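Local coordinates for protein omega transaminase (Pseudomonas sp., PDB 5LHA) that transfers amino groups from amines or amino acids to keto acceptors, its cofactor probably cycling between pyridoxal phosphate and pyridoxamine phosphate as in other class III aminotransferases, at residues 104-109 with 118-123; 195-200 with 207-212; 421-424 with 429-432. All coordinates share one frame; numbering follows the deposited sequence.

The three contacts follow one another along the chain and do not touch. Interactions 1 and 3 lie on opposite sides of the chain's centre, their own centres about 30 Å apart, and both reach the second subunit. Each also relates to the cofactor pyridoxamine phosphate (PMP): G123, at the end of 118-123, touches it, the F120 side chain is about 12 Å from one, and the R424 side chain of interaction 3 about 6 Å. Interaction 2 is a surface contact, where W197 and D198 meet the third subunit; its nearest atoms are about 11 Å from those of interaction 3 and about 25 Å from those of interaction 1.

Interaction 1: residues 104-109 with 118-123; sequences ERLTGM and VLFSSG
L106 and F120 approach each other from opposite directions. L106 CD1 does the touching: it meets the ring obliquely at F120 CE1, 3.6 Å away, and at CZ. With CG turned anti to its carbonyl carbon (chi1 -71°), L106 carries this methyl toward the strand. The ring is steadied from within its own strand, where V118 CG1 sits 3.6 Å above the centre of one face. That same methyl is 4.2 Å from L106 CD1, making a compact triangle of leucine, valine and ring. The other branch of V118, CG2, crosses T107 CG2 at a slant, 3.9 Å away. T107 gives its methyl to the contact, while its OG1 bonds to the A103 carbonyl within the helix.

The axes of 104-109 and 118-121 approach to 10.0 Å, their directions 123° apart: helix 97-109 packs across strand 115-121, outermost in this chain's large-domain sheet, where V118 also bonds by its backbone to the second subunit. L306 and A304 of the adjoining strand complete the layer. No hydrogen bond spans the segments; the join is buried and apolar and depends on the fit of methyls to ring, just ahead of the loop carrying G123 to the cofactor.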
loop_
_atom_site.group_PDB
_atom_site.type_symbol
_atom_site.label_atom_id
_atom_site.label_comp_id
_atom_site.label_asym_id
_atom_site.label_seq_id
_atom_site.Cartn_x
_atom_site.Cartn_y
_atom_site.Cartn_z
ATOM N N GLU A 104 10.331 -24.622 -26.960
ATOM C CA GLU A 104 10.494 -24.482 -28.403
ATOM C C GLU A 104 9.147 -24.566 -29.110
ATOM O O GLU A 104 8.868 -23.785 -30.028
ATOM C CB GLU A 104 11.446 -25.561 -28.916
ATOM C CG GLU A 104 11.679 -25.560 -30.419
ATOM C CD GLU A 104 12.652 -24.478 -30.874
ATOM O OE1 GLU A 104 13.326 -23.862 -30.018
ATOM O OE2 GLU A 104 12.746 -24.247 -32.098
ATOM N N ARG A 105 8.300 -25.509 -28.685
ATOM C CA ARG A 105 6.995 -25.711 -29.307
ATOM C C ARG A 105 6.098 -24.493 -29.126
ATOM O O ARG A 105 5.451 -24.040 -30.074
ATOM C CB ARG A 105 6.334 -26.961 -28.714
ATOM C CG ARG A 105 4.944 -27.275 -29.241
ATOM C CD ARG A 105 4.990 -28.019 -30.557
ATOM N NE ARG A 105 3.643 -28.257 -31.071
ATOM C CZ ARG A 105 2.962 -29.387 -30.911
ATOM N NH1 ARG A 105 3.494 -30.412 -30.259
ATOM N NH2 ARG A 105 1.743 -29.490 -31.418
ATOM N N LEU A 106 6.029 -23.966 -27.905
ATOM C CA LEU A 106 5.146 -22.838 -27.626
ATOM C C LEU A 106 5.583 -21.588 -28.382
ATOM O O LEU A 106 4.766 -20.912 -29.020
ATOM C CB LEU A 106 5.106 -22.587 -26.119
ATOM C CG LEU A 106 4.349 -23.654 -25.322
ATOM C CD1 LEU A 106 4.562 -23.497 -23.825
ATOM C CD2 LEU A 106 2.866 -23.592 -25.665
ATOM N N THR A 107 6.875 -21.267 -28.326
ATOM C CA THR A 107 7.377 -20.097 -29.035
ATOM C C THR A 107 7.185 -20.227 -30.542
ATOM O O THR A 107 7.029 -19.215 -31.238
ATOM C CB THR A 107 8.850 -19.891 -28.700
ATOM O OG1 THR A 107 9.556 -21.123 -28.891
ATOM C CG2 THR A 107 8.998 -19.474 -27.255
ATOM N N GLY A 108 7.211 -21.456 -31.065
ATOM C CA GLY A 108 6.947 -21.658 -32.482
ATOM C C GLY A 108 5.497 -21.415 -32.855
ATOM O O GLY A 108 5.208 -20.832 -33.904
ATOM N N MET A 109 4.564 -21.890 -32.019
ATOM C CA MET A 109 3.138 -21.699 -32.281
ATOM C C MET A 109 2.749 -20.233 -32.290
ATOM O O MET A 109 1.819 -19.839 -33.005
ATOM C CB MET A 109 2.299 -22.390 -31.207
ATOM C CG MET A 109 2.286 -23.887 -31.232
ATOM S SD MET A 109 1.171 -24.401 -29.922
ATOM C CE MET A 109 -0.415 -24.121 -30.699
ATOM N N VAL A 118 9.479 -18.439 -22.393
ATOM C CA VAL A 118 8.409 -19.017 -21.588
ATOM C C VAL A 118 8.891 -19.124 -20.149
ATOM O O VAL A 118 10.027 -19.545 -19.900
ATOM C CB VAL A 118 7.981 -20.408 -22.093
ATOM C CG1 VAL A 118 6.697 -20.841 -21.398
ATOM C CG2 VAL A 118 7.831 -20.437 -23.608
ATOM N N LEU A 119 8.035 -18.725 -19.206
ATOM C CA LEU A 119 8.208 -19.042 -17.792
ATOM C C LEU A 119 7.066 -19.968 -17.388
ATOM O O LEU A 119 5.911 -19.536 -17.290
ATOM C CB LEU A 119 8.246 -17.782 -16.931
ATOM C CG LEU A 119 9.185 -17.903 -15.729
ATOM C CD1 LEU A 119 9.486 -16.536 -15.159
ATOM C CD2 LEU A 119 8.604 -18.810 -14.648
ATOM N N PHE A 120 7.402 -21.233 -17.137
ATOM C CA PHE A 120 6.421 -22.275 -16.878
ATOM C C PHE A 120 5.950 -22.224 -15.431
ATOM O O PHE A 120 6.631 -21.721 -14.534
ATOM C CB PHE A 120 7.009 -23.661 -17.178
ATOM C CG PHE A 120 7.130 -23.969 -18.649
ATOM C CD1 PHE A 120 6.010 -24.260 -19.412
ATOM C CD2 PHE A 120 8.367 -23.931 -19.278
ATOM C CE1 PHE A 120 6.128 -24.525 -20.765
ATOM C CE2 PHE A 120 8.481 -24.194 -20.625
ATOM C CZ PHE A 120 7.361 -24.495 -21.366
ATOM N N SER A 121 4.762 -22.772 -15.216
ATOM C CA SER A 121 4.135 -22.801 -13.906
ATOM C C SER A 121 3.108 -23.930 -13.919
ATOM O O SER A 121 3.203 -24.846 -14.744
ATOM C CB SER A 121 3.558 -21.411 -13.574
ATOM O OG SER A 121 2.522 -21.044 -14.475
ATOM N N SER A 122 2.127 -23.872 -13.018
ATOM C CA SER A 122 1.207 -24.990 -12.827
ATOM C C SER A 122 -0.257 -24.643 -13.036
ATOM O O SER A 122 -1.098 -25.551 -13.000
ATOM C CB SER A 122 1.367 -25.575 -11.418
ATOM O OG SER A 122 2.669 -26.097 -11.231
ATOM N N GLY A 123 -0.588 -23.382 -13.296
ATOM C CA GLY A 123 -1.985 -23.024 -13.453
ATOM C C GLY A 123 -2.112 -21.598 -13.929
ATOM O O GLY A 123 -1.118 -20.913 -14.174
#

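Interaction 2: residues 195-200 with 207-212; sequences NPWDCR and AHCIRQ
W197 and C199 bring this loop against H208, and N195 lays the polar groundwork. N195 opens a type I turn to D198, and its OD1 takes C199 N on a lone pair at 2.9 Å, nearly straight at 171°. Its ND2 answers with a bond to C199 O, holding the loop in shape. P196 comes next, its CB lying on one face of the W197 indole, offset toward the rim. W197 CG, anti to the carbonyl carbon (chi1 -55°), lays the other face over H208: imidazole and five-membered ring stack face to face, centroids 4.0 Å apart and planes at 7°, while H208 CB makes a CH-pi contact 3.7 Å from the centroid of the six-membered ring of W197. C209 SG approaches that ring obliquely. If W197 were an alanine, H208 would probably lose its stacking partner and be freer to turn. Last, C199 SG sits at the edge of the imidazole, 4.2 Å from H208 CD2.

Across the interface, W197 NE1 donates to P196 O of the third subunit, whose R211 forms a salt bridge with D198. Within the chain, the loop links strand 184-187 to helix 202-220, whose C209 and I210 pack on helix 246-256.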
loop_
_atom_site.group_PDB
_atom_site.type_symbol
_atom_site.label_atom_id
_atom_site.label_comp_id
_atom_site.label_asym_id
_atom_site.label_seq_id
_atom_site.Cartn_x
_atom_site.Cartn_y
_atom_site.Cartn_z
ATOM N N ASN A 195 -23.743 -1.583 -19.493
ATOM C CA ASN A 195 -22.618 -0.654 -19.504
ATOM C C ASN A 195 -23.106 0.715 -19.053
ATOM O O ASN A 195 -24.306 1.000 -19.117
ATOM C CB ASN A 195 -21.942 -0.588 -20.888
ATOM C CG ASN A 195 -22.885 -0.165 -22.000
ATOM O OD1 ASN A 195 -23.118 1.021 -22.217
ATOM N ND2 ASN A 195 -23.426 -1.145 -22.718
ATOM N N PRO A 196 -22.202 1.573 -18.562
ATOM C CA PRO A 196 -22.622 2.887 -18.033
ATOM C C PRO A 196 -23.356 3.797 -19.012
ATOM O O PRO A 196 -24.028 4.732 -18.563
ATOM C CB PRO A 196 -21.291 3.529 -17.611
ATOM C CG PRO A 196 -20.405 2.394 -17.324
ATOM C CD PRO A 196 -20.795 1.275 -18.244
ATOM N N TRP A 197 -23.232 3.590 -20.318
ATOM C CA TRP A 197 -23.860 4.465 -21.299
ATOM C C TRP A 197 -25.167 3.912 -21.838
ATOM O O TRP A 197 -25.769 4.542 -22.714
ATOM C CB TRP A 197 -22.890 4.733 -22.453
ATOM C CG TRP A 197 -21.590 5.272 -21.953
ATOM C CD1 TRP A 197 -21.267 6.582 -21.743
ATOM C CD2 TRP A 197 -20.453 4.507 -21.533
ATOM N NE1 TRP A 197 -19.991 6.680 -21.243
ATOM C CE2 TRP A 197 -19.468 5.421 -21.108
ATOM C CE3 TRP A 197 -20.169 3.138 -21.491
ATOM C CZ2 TRP A 197 -18.218 5.010 -20.646
ATOM C CZ3 TRP A 197 -18.926 2.733 -21.032
ATOM C CH2 TRP A 197 -17.969 3.665 -20.616
ATOM N N ASP A 198 -25.616 2.762 -21.333
ATOM C CA ASP A 198 -26.713 1.990 -21.914
ATOM C C ASP A 198 -26.593 1.918 -23.433
ATOM O O ASP A 198 -27.597 1.991 -24.150
ATOM C CB ASP A 198 -28.052 2.609 -21.511
ATOM C CG ASP A 198 -28.200 2.725 -20.013
ATOM O OD1 ASP A 198 -27.500 1.979 -19.294
ATOM O OD2 ASP A 198 -28.994 3.573 -19.550
ATOM N N CYS A 199 -25.362 1.747 -23.917
ATOM C CA CYS A 199 -25.044 1.801 -25.338
ATOM C C CYS A 199 -25.083 0.393 -25.928
ATOM O O CYS A 199 -24.311 -0.482 -25.519
ATOM C CB CYS A 199 -23.676 2.453 -25.525
ATOM S SG CYS A 199 -23.160 2.720 -27.217
ATOM N N ARG A 200 -25.970 0.176 -26.901
ATOM C CA ARG A 200 -26.114 -1.134 -27.521
ATOM C C ARG A 200 -25.507 -1.181 -28.920
ATOM O O ARG A 200 -25.797 -2.109 -29.686
ATOM C CB ARG A 200 -27.588 -1.539 -27.580
ATOM C CG ARG A 200 -28.399 -1.210 -26.330
ATOM C CD ARG A 200 -27.780 -1.764 -25.069
ATOM N NE ARG A 200 -28.582 -1.429 -23.899
ATOM C CZ ARG A 200 -28.111 -1.374 -22.659
ATOM N NH1 ARG A 200 -26.832 -1.631 -22.413
ATOM N NH2 ARG A 200 -28.927 -1.055 -21.661
ATOM N N ALA A 207 -15.704 3.040 -28.540
ATOM C CA ALA A 207 -15.188 4.406 -28.482
ATOM C C ALA A 207 -15.313 5.002 -27.082
ATOM O O ALA A 207 -14.396 5.682 -26.605
ATOM C CB ALA A 207 -15.914 5.276 -29.509
ATOM N N HIS A 208 -16.452 4.776 -26.420
ATOM C CA HIS A 208 -16.618 5.207 -25.035
ATOM C C HIS A 208 -15.530 4.604 -24.149
ATOM O O HIS A 208 -14.934 5.293 -23.312
ATOM C CB HIS A 208 -18.006 4.813 -24.524
ATOM C CG HIS A 208 -19.115 5.671 -25.048
ATOM N ND1 HIS A 208 -19.123 7.043 -24.932
ATOM C CD2 HIS A 208 -20.259 5.341 -25.694
ATOM C CE1 HIS A 208 -20.224 7.522 -25.484
ATOM N NE2 HIS A 208 -20.930 6.510 -25.958
ATOM N N CYS A 209 -15.263 3.304 -24.323
ATOM C CA CYS A 209 -14.334 2.616 -23.435
ATOM C C CYS A 209 -12.906 3.101 -23.660
ATOM O O CYS A 209 -12.179 3.381 -22.698
ATOM C CB CYS A 209 -14.432 1.105 -23.662
ATOM S SG CYS A 209 -16.001 0.365 -23.137
ATOM N N ILE A 210 -12.505 3.248 -24.928
ATOM C CA ILE A 210 -11.157 3.716 -25.254
ATOM C C ILE A 210 -10.935 5.138 -24.755
ATOM O O ILE A 210 -9.875 5.458 -24.201
ATOM C CB ILE A 210 -10.923 3.601 -26.768
ATOM C CG1 ILE A 210 -10.891 2.130 -27.154
ATOM C CG2 ILE A 210 -9.625 4.263 -27.168
ATOM C CD1 ILE A 210 -9.776 1.393 -26.468
ATOM N N ARG A 211 -11.923 6.015 -24.944
ATOM C CA ARG A 211 -11.801 7.372 -24.422
ATOM C C ARG A 211 -11.622 7.363 -22.906
ATOM O O ARG A 211 -10.797 8.113 -22.367
ATOM C CB ARG A 211 -13.015 8.203 -24.829
ATOM C CG ARG A 211 -13.129 9.509 -24.085
ATOM C CD ARG A 211 -14.322 10.313 -24.565
ATOM N NE ARG A 211 -14.808 11.226 -23.533
ATOM C CZ ARG A 211 -15.843 12.041 -23.688
ATOM N NH1 ARG A 211 -16.503 12.065 -24.839
ATOM N NH2 ARG A 211 -16.217 12.836 -22.691
ATOM N N GLN A 212 -12.376 6.508 -22.206
ATOM C CA GLN A 212 -12.175 6.344 -20.770
ATOM C C GLN A 212 -10.756 5.874 -20.467
ATOM O O GLN A 212 -10.151 6.295 -19.475
ATOM C CB GLN A 212 -13.192 5.348 -20.203
ATOM C CG GLN A 212 -13.060 5.084 -18.703
ATOM C CD GLN A 212 -13.982 3.972 -18.212
ATOM O OE1 GLN A 212 -13.667 2.788 -18.327
ATOM N NE2 GLN A 212 -15.124 4.352 -17.657
#

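Interaction 3: residues 421-424 with 429-432; sequences VLVR and KIIL
R424 and I431 face each other as an antiparallel hydrogen-bonded pair, tied by two backbone bonds of unequal length. I431 N gives to R424 O at 2.6 Å, short and almost linear at 177°; the return bond, R424 N to I431 O, is longer at 3.2 Å and bent to 153°. The R424 carbonyl also receives a CA-H...O contact from I430 CA, 3.4 Å away. The CB atoms of R424 and I431 stand 4.1 Å apart on one face of the sheet, yet beyond them the two side chains part: R424 runs on extended, with CG anti to its backbone N (chi1 -169°).

V423 fills the space between two partners on the opposite strand. Its CG1 lies alongside L432 CD2 at 3.5 Å, both side chains pointing the same way, and its CG2 meets I430 CG2, also at 3.5 Å, from an oblique direction. One valine thus spends each methyl on a different neighbour, in a buried apolar layer.

Further out, V59, L62 and W63 flank R424, as does F91 of the second subunit. The position of R424 is consistent with that of the mobile arginine that related ω-transaminases turn toward a substrate carboxylate.

This hairpin sits inside a mixed sheet: L422 bonds by its backbone to L56, I430 to L390 and L432 to I388, while helix 440-457 packs on V421 and L432.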
loop_
_atom_site.group_PDB
_atom_site.type_symbol
_atom_site.label_atom_id
_atom_site.label_comp_id
_atom_site.label_asym_id
_atom_site.label_seq_id
_atom_site.Cartn_x
_atom_site.Cartn_y
_atom_site.Cartn_z
ATOM N N VAL A 421 -27.351 -33.087 -18.836
ATOM C CA VAL A 421 -26.321 -32.142 -19.266
ATOM C C VAL A 421 -25.911 -31.284 -18.075
ATOM O O VAL A 421 -26.735 -30.547 -17.525
ATOM C CB VAL A 421 -26.794 -31.241 -20.422
ATOM C CG1 VAL A 421 -25.712 -30.252 -20.784
ATOM C CG2 VAL A 421 -27.155 -32.065 -21.634
ATOM N N LEU A 422 -24.640 -31.359 -17.691
ATOM C CA LEU A 422 -24.113 -30.533 -16.611
ATOM C C LEU A 422 -23.684 -29.180 -17.163
ATOM O O LEU A 422 -22.876 -29.114 -18.092
ATOM C CB LEU A 422 -22.931 -31.206 -15.916
ATOM C CG LEU A 422 -22.417 -30.427 -14.698
ATOM C CD1 LEU A 422 -23.507 -30.222 -13.652
ATOM C CD2 LEU A 422 -21.195 -31.079 -14.081
ATOM N N VAL A 423 -24.260 -28.106 -16.618
ATOM C CA VAL A 423 -23.893 -26.733 -16.945
ATOM C C VAL A 423 -23.581 -26.009 -15.638
ATOM O O VAL A 423 -23.786 -26.541 -14.544
ATOM C CB VAL A 423 -24.988 -25.999 -17.743
ATOM C CG1 VAL A 423 -25.245 -26.728 -19.052
ATOM C CG2 VAL A 423 -26.257 -25.913 -16.931
ATOM N N ARG A 424 -23.094 -24.775 -15.759
ATOM C CA ARG A 424 -22.469 -24.079 -14.631
ATOM C C ARG A 424 -23.146 -22.756 -14.288
ATOM O O ARG A 424 -23.069 -21.798 -15.082
ATOM C CB ARG A 424 -20.991 -23.848 -14.945
ATOM C CG ARG A 424 -20.155 -23.367 -13.774
ATOM C CD ARG A 424 -18.780 -22.925 -14.244
ATOM N NE ARG A 424 -18.025 -22.241 -13.196
ATOM C CZ ARG A 424 -16.856 -21.633 -13.387
ATOM N NH1 ARG A 424 -16.297 -21.611 -14.594
ATOM N NH2 ARG A 424 -16.252 -21.026 -12.372
ATOM N N LYS A 429 -25.945 -16.127 -14.187
ATOM C CA LYS A 429 -25.630 -16.539 -15.546
ATOM C C LYS A 429 -25.290 -18.023 -15.587
ATOM O O LYS A 429 -24.545 -18.523 -14.736
ATOM C CB LYS A 429 -24.445 -15.726 -16.086
ATOM C CG LYS A 429 -24.543 -14.230 -15.803
ATOM C CD LYS A 429 -23.328 -13.471 -16.310
ATOM C CE LYS A 429 -23.428 -11.995 -15.967
ATOM N NZ LYS A 429 -23.568 -11.791 -14.493
ATOM N N ILE A 430 -25.826 -18.720 -16.588
ATOM C CA ILE A 430 -25.487 -20.118 -16.842
ATOM C C ILE A 430 -24.362 -20.148 -17.867
ATOM O O ILE A 430 -24.500 -19.602 -18.969
ATOM C CB ILE A 430 -26.698 -20.921 -17.347
ATOM C CG1 ILE A 430 -27.938 -20.719 -16.474
ATOM C CG2 ILE A 430 -26.351 -22.402 -17.410
ATOM C CD1 ILE A 430 -27.912 -21.497 -15.174
ATOM N N ILE A 431 -23.245 -20.779 -17.508
ATOM C CA ILE A 431 -22.087 -20.892 -18.387
ATOM C C ILE A 431 -22.121 -22.246 -19.089
ATOM O O ILE A 431 -22.290 -23.289 -18.443
ATOM C CB ILE A 431 -20.767 -20.713 -17.612
ATOM C CG1 ILE A 431 -20.705 -19.346 -16.924
ATOM C CG2 ILE A 431 -19.573 -20.940 -18.522
ATOM C CD1 ILE A 431 -21.144 -18.188 -17.782
ATOM N N LEU A 432 -21.938 -22.224 -20.409
ATOM C CA LEU A 432 -21.737 -23.406 -21.239
ATOM C C LEU A 432 -20.290 -23.394 -21.723
ATOM O O LEU A 432 -19.863 -22.425 -22.350
ATOM C CB LEU A 432 -22.694 -23.393 -22.432
ATOM C CG LEU A 432 -24.154 -23.025 -22.145
ATOM C CD1 LEU A 432 -25.021 -23.132 -23.392
ATOM C CD2 LEU A 432 -24.731 -23.862 -21.019
#